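Local coordinates for protein malate dehydrogenase (Picrophilus torridus, PDB 4BGV) that probably catalyses the reversible, NAD-dependent oxidation of malate to oxaloacetate, a step of the tricarboxylic acid cycle, at residues F175-H180 with Y289-N294. Sequence-based numbering, arbitrary orientation.
Sequences FVIGGH and YDLKFN
Phe175 and Ile177 meet Leu291 and Phe293 in a purely apolar, side-chain-only contact between strand 172-178 and the loop that leads from strand 284-288 into helix 295-321. The backbones stay well apart, with 10.1 Å between the CA atoms of Ile177 and Leu291, so side chains alone bridge the gap. Leu291 and Ile177 each touch two partners: Leu291 meets Phe175 and Ile177, and Ile177 also meets Phe293. Leu291 CD1 lies at the rim of the Phe175 ring, in the ring plane and 3.6 Å from Phe175 CZ, while Leu291 CD2 stands 3.8 Å from Phe175 CZ; one methyl of the fork, CD1, thus meets the ring edge, while CD2 sits off the plane. Phe175 has CG anti to its own nitrogen (chi1 -165°), which sends the ring out from the strand to the fork. Ile177 arrives tip to tip from the same strand face, as expected for residues two apart, and Ile177 CD1 lies 3.8 Å from Leu291 CD1. The extended outer torsion (chi2 176°) carries Ile177 CD1 far enough to touch Phe293 as well, 3.8 Å from Phe293 CE2, at a slant to the ring. Pro277 of strand 272-281 and Phe187 of strand 184-193 pack around the same cluster, and Ile196 of a second subunit touches Leu291. At the far end of 175-180, away from this packing, sits His180, the probable proton acceptor; this is hydrophobic core packing within the alpha/beta C-terminal domain of the LDH/MDH superfamily.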
# COMPACT_ATOMS: atom_id res chain seq x y z
N PHE A 175 -15.60 20.96 -2.48
CA PHE A 175 -16.67 20.90 -1.50
C PHE A 175 -18.03 20.84 -2.17
O PHE A 175 -18.45 21.80 -2.81
CB PHE A 175 -16.58 22.13 -0.58
CG PHE A 175 -17.40 22.01 0.67
CD1 PHE A 175 -18.73 22.33 0.67
CD2 PHE A 175 -16.82 21.54 1.83
CE1 PHE A 175 -19.49 22.22 1.81
CE2 PHE A 175 -17.57 21.42 2.98
CZ PHE A 175 -18.91 21.76 2.97
N VAL A 176 -18.71 19.70 -2.03
CA VAL A 176 -20.07 19.58 -2.54
C VAL A 176 -21.01 18.93 -1.53
O VAL A 176 -20.64 17.99 -0.83
CB VAL A 176 -20.11 18.75 -3.84
CG1 VAL A 176 -19.54 19.57 -5.00
CG2 VAL A 176 -19.35 17.45 -3.66
N ILE A 177 -22.23 19.43 -1.47
CA ILE A 177 -23.26 18.79 -0.66
C ILE A 177 -24.52 18.58 -1.52
O ILE A 177 -24.54 18.91 -2.70
CB ILE A 177 -23.60 19.60 0.63
CG1 ILE A 177 -24.13 21.00 0.29
CG2 ILE A 177 -22.37 19.71 1.54
CD1 ILE A 177 -24.57 21.80 1.54
N GLY A 178 -25.56 18.02 -0.93
CA GLY A 178 -26.80 17.80 -1.67
C GLY A 178 -26.75 16.52 -2.49
O GLY A 178 -26.00 15.60 -2.16
N GLY A 179 -27.54 16.46 -3.56
CA GLY A 179 -27.57 15.28 -4.42
C GLY A 179 -26.70 15.37 -5.66
O GLY A 179 -25.68 16.06 -5.64
N HIS A 180 -27.09 14.67 -6.73
CA HIS A 180 -26.36 14.71 -8.00
C HIS A 180 -27.02 15.69 -8.96
O HIS A 180 -28.12 16.16 -8.70
CB HIS A 180 -26.38 13.33 -8.67
CG HIS A 180 -25.57 12.29 -7.98
ND1 HIS A 180 -24.44 12.58 -7.24
CD2 HIS A 180 -25.72 10.94 -7.92
CE1 HIS A 180 -23.94 11.46 -6.75
NE2 HIS A 180 -24.70 10.45 -7.14
N TYR A 289 -22.07 18.05 10.47
CA TYR A 289 -21.60 19.43 10.58
C TYR A 289 -22.66 20.38 10.03
O TYR A 289 -23.22 20.15 8.96
CB TYR A 289 -20.28 19.59 9.85
CG TYR A 289 -19.18 18.74 10.49
CD1 TYR A 289 -18.99 17.42 10.12
CD2 TYR A 289 -18.39 19.26 11.50
CE1 TYR A 289 -18.00 16.63 10.72
CE2 TYR A 289 -17.40 18.50 12.11
CZ TYR A 289 -17.21 17.18 11.71
OH TYR A 289 -16.24 16.43 12.31
N ASP A 290 -22.96 21.43 10.78
CA ASP A 290 -23.93 22.42 10.33
C ASP A 290 -23.22 23.56 9.62
O ASP A 290 -22.47 24.31 10.24
CB ASP A 290 -24.74 22.96 11.52
CG ASP A 290 -25.60 21.90 12.16
OD1 ASP A 290 -26.15 21.04 11.42
OD2 ASP A 290 -25.71 21.91 13.40
N LEU A 291 -23.46 23.70 8.33
CA LEU A 291 -22.82 24.74 7.53
C LEU A 291 -23.54 26.07 7.61
O LEU A 291 -24.75 26.12 7.83
CB LEU A 291 -22.75 24.31 6.06
CG LEU A 291 -22.00 23.01 5.78
CD1 LEU A 291 -22.16 22.64 4.31
CD2 LEU A 291 -20.53 23.15 6.15
N LYS A 292 -22.79 27.15 7.40
CA LYS A 292 -23.35 28.46 7.15
C LYS A 292 -23.42 28.65 5.64
O LYS A 292 -22.41 28.53 4.96
CB LYS A 292 -22.45 29.54 7.74
CG LYS A 292 -22.01 29.31 9.17
CD LYS A 292 -21.39 30.58 9.74
CE LYS A 292 -20.24 30.30 10.68
NZ LYS A 292 -18.94 30.73 10.08
N PHE A 293 -24.60 28.93 5.11
CA PHE A 293 -24.77 29.12 3.67
C PHE A 293 -24.67 30.60 3.31
O PHE A 293 -25.25 31.45 4.00
CB PHE A 293 -26.16 28.63 3.21
CG PHE A 293 -26.40 27.15 3.39
CD1 PHE A 293 -26.77 26.63 4.62
CD2 PHE A 293 -26.28 26.28 2.32
CE1 PHE A 293 -27.00 25.26 4.77
CE2 PHE A 293 -26.52 24.91 2.46
CZ PHE A 293 -26.88 24.41 3.69
N ASN A 294 -23.98 30.92 2.22
CA ASN A 294 -24.14 32.24 1.63
C ASN A 294 -25.42 32.26 0.78
O ASN A 294 -26.07 31.23 0.62
CB ASN A 294 -22.87 32.71 0.87
CG ASN A 294 -22.63 31.96 -0.44
OD1 ASN A 294 -23.52 31.29 -0.98
ND2 ASN A 294 -21.41 32.09 -0.98